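Local coordinates for secreted protein ASP-2 (Necator americanus, PDB 1U53), which belongs to the CAP (pathogenesis-related-1-like) family, is secreted by a human hookworm and serves as a vaccine antigen, though its biochemical activity is not established, at residues E111-V117 and R130-Y135; T136-W140 and Y163-M169. All coordinates share one frame; numbering follows the deposited sequence.

How the contacts relate
Along the chain, helix 111-115 comes first; a loop with the short helix 125-128 follows and returns at 130-135, where contact 1 closes it. The helix that starts there, 133-138, runs straight on into 136-140. Two antiparallel strands, 145-152 and 157-164, then lead out and back to 163-169, where contact 2 closes the second loop. The two loops stand in series, neither nesting nor crossing, and share helix 133-138: contact 1 ties its start to helix 111-115, contact 2 its end to the exit of the central sheet. They touch where N168 ND2 lies 2.9 Å from G133 O, a probable hydrogen bond, with centres about 14 Å apart.

Contact 1 of 2, residues E111-V117 and R130-Y135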
loop_
_atom_site.group_PDB
_atom_site.type_symbol
_atom_site.label_atom_id
_atom_site.label_comp_id
_atom_site.label_asym_id
_atom_site.label_seq_id
_atom_site.Cartn_x
_atom_site.Cartn_y
_atom_site.Cartn_z
ATOM N N GLU A 111 -1.095 3.700 10.594
ATOM C CA GLU A 111 -1.454 5.138 10.609
ATOM C C GLU A 111 -2.957 5.340 10.857
ATOM O O GLU A 111 -3.346 6.311 11.515
ATOM C CB GLU A 111 -0.985 5.792 9.300
ATOM C CG GLU A 111 0.544 5.824 9.276
ATOM C CD GLU A 111 1.138 6.419 8.033
ATOM O OE1 GLU A 111 0.394 6.582 7.037
ATOM O OE2 GLU A 111 2.379 6.729 8.080
ATOM N N LEU A 112 -3.804 4.441 10.328
ATOM C CA LEU A 112 -5.257 4.627 10.492
ATOM C C LEU A 112 -5.613 4.525 11.982
ATOM O O LEU A 112 -6.272 5.418 12.512
ATOM C CB LEU A 112 -6.017 3.541 9.703
ATOM C CG LEU A 112 -7.543 3.475 9.947
ATOM C CD1 LEU A 112 -8.243 4.779 9.510
ATOM C CD2 LEU A 112 -8.098 2.216 9.224
ATOM N N ALA A 113 -5.160 3.474 12.644
ATOM C CA ALA A 113 -5.484 3.294 14.075
ATOM C C ALA A 113 -4.774 4.282 14.990
ATOM O O ALA A 113 -5.359 4.726 15.997
ATOM C CB ALA A 113 -5.161 1.885 14.526
ATOM N N GLU A 114 -3.521 4.598 14.692
ATOM C CA GLU A 114 -2.784 5.527 15.570
ATOM C C GLU A 114 -3.088 7.000 15.420
ATOM O O GLU A 114 -3.218 7.712 16.453
ATOM C CB GLU A 114 -1.279 5.335 15.419
ATOM C CG GLU A 114 -0.502 6.139 16.492
ATOM C CD GLU A 114 1.002 6.190 16.254
ATOM O OE1 GLU A 114 1.507 5.475 15.357
ATOM O OE2 GLU A 114 1.688 6.963 16.987
ATOM N N LYS A 115 -3.132 7.487 14.179
ATOM C CA LYS A 115 -3.331 8.907 13.885
ATOM C C LYS A 115 -4.794 9.255 13.614
ATOM O O LYS A 115 -5.199 10.407 13.853
ATOM C CB LYS A 115 -2.478 9.364 12.704
ATOM C CG LYS A 115 -0.963 9.024 12.920
ATOM C CD LYS A 115 -0.471 9.465 14.272
ATOM C CE LYS A 115 1.058 9.653 14.279
ATOM N NZ LYS A 115 1.568 9.891 15.676
ATOM N N GLY A 116 -5.582 8.320 13.059
ATOM C CA GLY A 116 -6.976 8.611 12.743
ATOM C C GLY A 116 -7.144 9.239 11.366
ATOM O O GLY A 116 -6.309 10.048 10.922
ATOM N N VAL A 117 -8.207 8.855 10.664
ATOM C CA VAL A 117 -8.519 9.485 9.399
ATOM C C VAL A 117 -9.901 10.146 9.493
ATOM O O VAL A 117 -10.044 11.355 9.238
ATOM C CB VAL A 117 -8.536 8.420 8.293
ATOM C CG1 VAL A 117 -9.160 8.962 7.028
ATOM C CG2 VAL A 117 -7.083 7.948 8.052
ATOM N N ARG A 130 -1.883 14.807 9.210
ATOM C CA ARG A 130 -2.051 13.911 10.352
ATOM C C ARG A 130 -1.029 12.768 10.307
ATOM O O ARG A 130 -0.885 12.011 11.278
ATOM C CB ARG A 130 -3.466 13.324 10.431
ATOM C CG ARG A 130 -4.558 14.259 10.971
ATOM C CD ARG A 130 -5.804 13.435 11.345
ATOM N NE ARG A 130 -5.876 13.139 12.781
ATOM C CZ ARG A 130 -6.917 12.541 13.362
ATOM N NH1 ARG A 130 -7.942 12.159 12.627
ATOM N NH2 ARG A 130 -6.932 12.302 14.670
ATOM N N GLY A 131 -0.337 12.661 9.186
ATOM C CA GLY A 131 0.654 11.600 8.959
ATOM C C GLY A 131 0.000 10.288 8.576
ATOM O O GLY A 131 0.337 9.237 9.118
ATOM N N VAL A 132 -0.957 10.348 7.653
ATOM C CA VAL A 132 -1.663 9.130 7.242
ATOM C C VAL A 132 -1.402 8.712 5.806
ATOM O O VAL A 132 -2.089 7.850 5.277
ATOM C CB VAL A 132 -3.172 9.223 7.493
ATOM C CG1 VAL A 132 -3.466 9.216 9.018
ATOM C CG2 VAL A 132 -3.718 10.444 6.806
ATOM N N GLY A 133 -0.422 9.343 5.160
ATOM C CA GLY A 133 -0.270 9.176 3.734
ATOM C C GLY A 133 0.256 7.816 3.292
ATOM O O GLY A 133 0.112 7.432 2.128
ATOM N N HIS A 134 0.840 7.056 4.208
ATOM C CA HIS A 134 1.237 5.700 3.807
ATOM C C HIS A 134 0.000 4.800 3.808
ATOM O O HIS A 134 -0.190 3.996 2.908
ATOM C CB HIS A 134 2.307 5.115 4.731
ATOM C CG HIS A 134 3.543 5.950 4.835
ATOM N ND1 HIS A 134 3.806 6.746 5.934
ATOM C CD2 HIS A 134 4.588 6.111 3.991
ATOM C CE1 HIS A 134 4.966 7.362 5.756
ATOM N NE2 HIS A 134 5.452 7.006 4.579
ATOM N N TYR A 135 -0.829 4.874 4.852
ATOM C CA TYR A 135 -2.114 4.185 4.847
ATOM C C TYR A 135 -2.990 4.520 3.654
ATOM O O TYR A 135 -3.516 3.600 2.997
ATOM C CB TYR A 135 -2.875 4.485 6.171
ATOM C CG TYR A 135 -4.353 4.138 6.087
ATOM C CD1 TYR A 135 -4.781 2.833 6.176
ATOM C CD2 TYR A 135 -5.307 5.133 5.856
ATOM C CE1 TYR A 135 -6.122 2.507 6.091
ATOM C CE2 TYR A 135 -6.655 4.813 5.763
ATOM C CZ TYR A 135 -7.038 3.507 5.862
ATOM O OH TYR A 135 -8.358 3.185 5.765
#
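E111 carries the polar half of this contact, its carboxylate spread over the first turn of helix 133-138. OE2 accepts a short, nearly straight hydrogen bond from H134 ND1 (2.6 Å, 169°); ND1 points at OE2 within its own ring plane and reaches it on the syn side, somewhat out of the carboxylate plane. The two planar groups are turned 48° apart. OE1 takes the backbone: Y135 N bonds to it at 3.0 Å, coming from above the carboxylate plane, while H134 N adds a weak, bent bond at 2.9 Å. Two good bonds, one to each oxygen, and a weak third fix the rotation of the carboxylate. The E111 chain reaches them because CG stands anti to the carbonyl carbon and the rest is extended. H134 is further steadied by stacking of its ring with W108.

Apolar packing fills the other side. L112 lays CB over the centre of the Y135 ring, a CH-pi contact of 3.8 Å to the centroid and 11° off the normal, and its CD2 sits 3.7 Å from Y135 CE1. From an oblique direction V117 CG2 reaches Y135 CE2 at 3.9 Å and also V132 CG1. F109 meets the same tyrosine ring edge-to-face. Near the end of helix 111-115, K115 CB rests 3.8 Å from V132 CG1.

At the outer end, R130 folds back through a bend at chi3, and G116 O lies over one face of its guanidinium without a hydrogen bond.

The segment from G133 opens the family signature G-H-Y-T-Q, and H134 with E111 probably corresponds to one histidine-glutamate pair of the tetrad that lines the central cleft of the CAP fold.

Contact 2 of 2, residues T136-W140 and Y163-M169; sequences TQMVW and YGPAGNM
The last turn of helix 133-138 sits over the bend by which strand 157-164 leaves the sheet, the backbones drawing nearest at Q137 and G167 with CA atoms 5.4 Å apart. T136-W140 and Y163-M169 belong to the two sequence signatures of the CAP family, H-Y-T-Q-M-V-W and C-Q-Y-G-P-A-G-N, so the contact packs one signature against the other.

Q137 lies flat on Y163. Its CG stands 3.5 Å from the ring centroid, a CH-pi contact over the face; the bend at chi2 lays CD back along the ring, and the amide plane ends up only 7° from the plane of the ring. Beyond this pair, M138 CG approaches Y163 OH at 3.9 Å, a hydroxyl that is itself hydrogen-bonded to H24 and N86.

W140 provides the other platform. With CG anti to the backbone N (chi1 -163°), the indole swings over the bend, and G167 CA packs 3.3 Å from the centroid of its five-membered ring, almost exactly on the normal. N168 N lies over the same face, nearer the six-membered ring, while M169 CB touches W140 CZ2 at 4.1 Å. A water hydrogen-bonds to A166 O (2.8 Å) and weakly accepts from W140 NE1.

N168 has left-handed helical backbone angles; its side chain starts away from the helix, yet its amide comes back to it. There T136 OG1 donates to N168 OD1 at 2.7 Å, tilted 32° from the carbonyl plane.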
loop_
_atom_site.group_PDB
_atom_site.type_symbol
_atom_site.label_atom_id
_atom_site.label_comp_id
_atom_site.label_asym_id
_atom_site.label_seq_id
_atom_site.Cartn_x
_atom_site.Cartn_y
_atom_site.Cartn_z
ATOM N N THR A 136 -3.152 5.807 3.360
ATOM C CA THR A 136 -4.102 6.187 2.299
ATOM C C THR A 136 -3.626 5.643 0.946
ATOM O O THR A 136 -4.433 5.337 0.077
ATOM C CB THR A 136 -4.308 7.723 2.220
ATOM O OG1 THR A 136 -3.033 8.356 2.024
ATOM C CG2 THR A 136 -4.909 8.224 3.484
ATOM N N GLN A 137 -2.304 5.538 0.747
ATOM C CA GLN A 137 -1.847 4.904 -0.479
ATOM C C GLN A 137 -2.146 3.381 -0.495
ATOM O O GLN A 137 -2.528 2.828 -1.513
ATOM C CB GLN A 137 -0.362 5.227 -0.758
ATOM C CG GLN A 137 0.197 4.527 -1.985
ATOM C CD GLN A 137 -0.499 4.917 -3.324
ATOM O OE1 GLN A 137 -1.490 4.267 -3.769
ATOM N NE2 GLN A 137 0.056 5.917 -3.997
ATOM N N MET A 138 -2.009 2.708 0.657
ATOM C CA MET A 138 -2.253 1.278 0.648
ATOM C C MET A 138 -3.707 0.996 0.263
ATOM O O MET A 138 -3.974 -0.017 -0.367
ATOM C CB MET A 138 -2.018 0.668 2.037
ATOM C CG MET A 138 -0.546 0.496 2.332
ATOM S SD MET A 138 -0.296 -0.328 3.949
ATOM C CE MET A 138 -0.691 -2.024 3.449
ATOM N N VAL A 139 -4.655 1.831 0.725
ATOM C CA VAL A 139 -6.070 1.567 0.456
ATOM C C VAL A 139 -6.706 2.491 -0.592
ATOM O O VAL A 139 -7.926 2.639 -0.622
ATOM C CB VAL A 139 -6.926 1.583 1.760
ATOM C CG1 VAL A 139 -6.365 0.531 2.812
ATOM C CG2 VAL A 139 -6.967 3.007 2.397
ATOM N N TRP A 140 -5.871 3.104 -1.445
ATOM C CA TRP A 140 -6.380 3.965 -2.508
ATOM C C TRP A 140 -7.161 3.114 -3.528
ATOM O O TRP A 140 -6.631 2.164 -4.094
ATOM C CB TRP A 140 -5.198 4.661 -3.185
ATOM C CG TRP A 140 -5.623 5.856 -4.001
ATOM C CD1 TRP A 140 -5.831 5.923 -5.339
ATOM C CD2 TRP A 140 -5.834 7.174 -3.482
ATOM N NE1 TRP A 140 -6.158 7.236 -5.701
ATOM C CE2 TRP A 140 -6.202 8.004 -4.572
ATOM C CE3 TRP A 140 -5.779 7.725 -2.197
ATOM C CZ2 TRP A 140 -6.499 9.366 -4.398
ATOM C CZ3 TRP A 140 -6.074 9.061 -2.017
ATOM C CH2 TRP A 140 -6.435 9.875 -3.120
ATOM N N TYR A 163 3.212 1.971 -6.444
ATOM C CA TYR A 163 1.753 1.808 -6.528
ATOM C C TYR A 163 1.255 2.436 -7.831
ATOM O O TYR A 163 1.487 3.657 -8.063
ATOM C CB TYR A 163 1.140 2.602 -5.361
ATOM C CG TYR A 163 1.445 1.977 -4.023
ATOM C CD1 TYR A 163 0.578 1.040 -3.469
ATOM C CD2 TYR A 163 2.570 2.358 -3.293
ATOM C CE1 TYR A 163 0.886 0.450 -2.212
ATOM C CE2 TYR A 163 2.875 1.778 -2.024
ATOM C CZ TYR A 163 2.018 0.878 -1.489
ATOM O OH TYR A 163 2.365 0.313 -0.279
ATOM N N GLY A 164 0.589 1.629 -8.666
ATOM C CA GLY A 164 0.031 2.068 -9.993
ATOM C C GLY A 164 -1.471 1.977 -10.019
ATOM O O GLY A 164 -1.965 0.911 -9.759
ATOM N N PRO A 165 -2.124 2.889 -10.764
ATOM C CA PRO A 165 -1.834 4.313 -10.716
ATOM C C PRO A 165 -1.552 4.897 -9.364
ATOM O O PRO A 165 -2.011 4.363 -8.351
ATOM C CB PRO A 165 -3.033 4.998 -11.365
ATOM C CG PRO A 165 -3.962 3.964 -11.744
ATOM C CD PRO A 165 -3.463 2.595 -11.317
ATOM N N ALA A 166 -0.829 6.007 -9.356
ATOM C CA ALA A 166 -0.502 6.679 -8.085
ATOM C C ALA A 166 -1.740 7.104 -7.289
ATOM O O ALA A 166 -2.735 7.572 -7.865
ATOM C CB ALA A 166 0.376 7.903 -8.309
ATOM N N GLY A 167 -1.670 6.948 -5.969
ATOM C CA GLY A 167 -2.747 7.464 -5.112
ATOM C C GLY A 167 -2.357 8.801 -4.525
ATOM O O GLY A 167 -1.498 9.496 -5.085
ATOM N N ASN A 168 -3.028 9.185 -3.449
ATOM C CA ASN A 168 -2.705 10.425 -2.711
ATOM C C ASN A 168 -2.763 11.662 -3.595
ATOM O O ASN A 168 -1.912 12.562 -3.485
ATOM C CB ASN A 168 -1.345 10.298 -2.064
ATOM C CG ASN A 168 -1.371 9.324 -0.901
ATOM O OD1 ASN A 168 -2.436 8.792 -0.582
ATOM N ND2 ASN A 168 -0.239 9.136 -0.246
ATOM N N MET A 169 -3.772 11.693 -4.449
ATOM C CA MET A 169 -4.050 12.868 -5.276
ATOM C C MET A 169 -4.778 13.908 -4.429
ATOM O O MET A 169 -5.836 13.638 -3.841
ATOM C CB MET A 169 -4.838 12.429 -6.515
ATOM C CG MET A 169 -4.010 11.481 -7.409
ATOM S SD MET A 169 -4.622 11.213 -9.096
ATOM C CE MET A 169 -6.297 10.841 -8.597
HETATM O O HOH W 1 -5.243 6.829 -8.752
#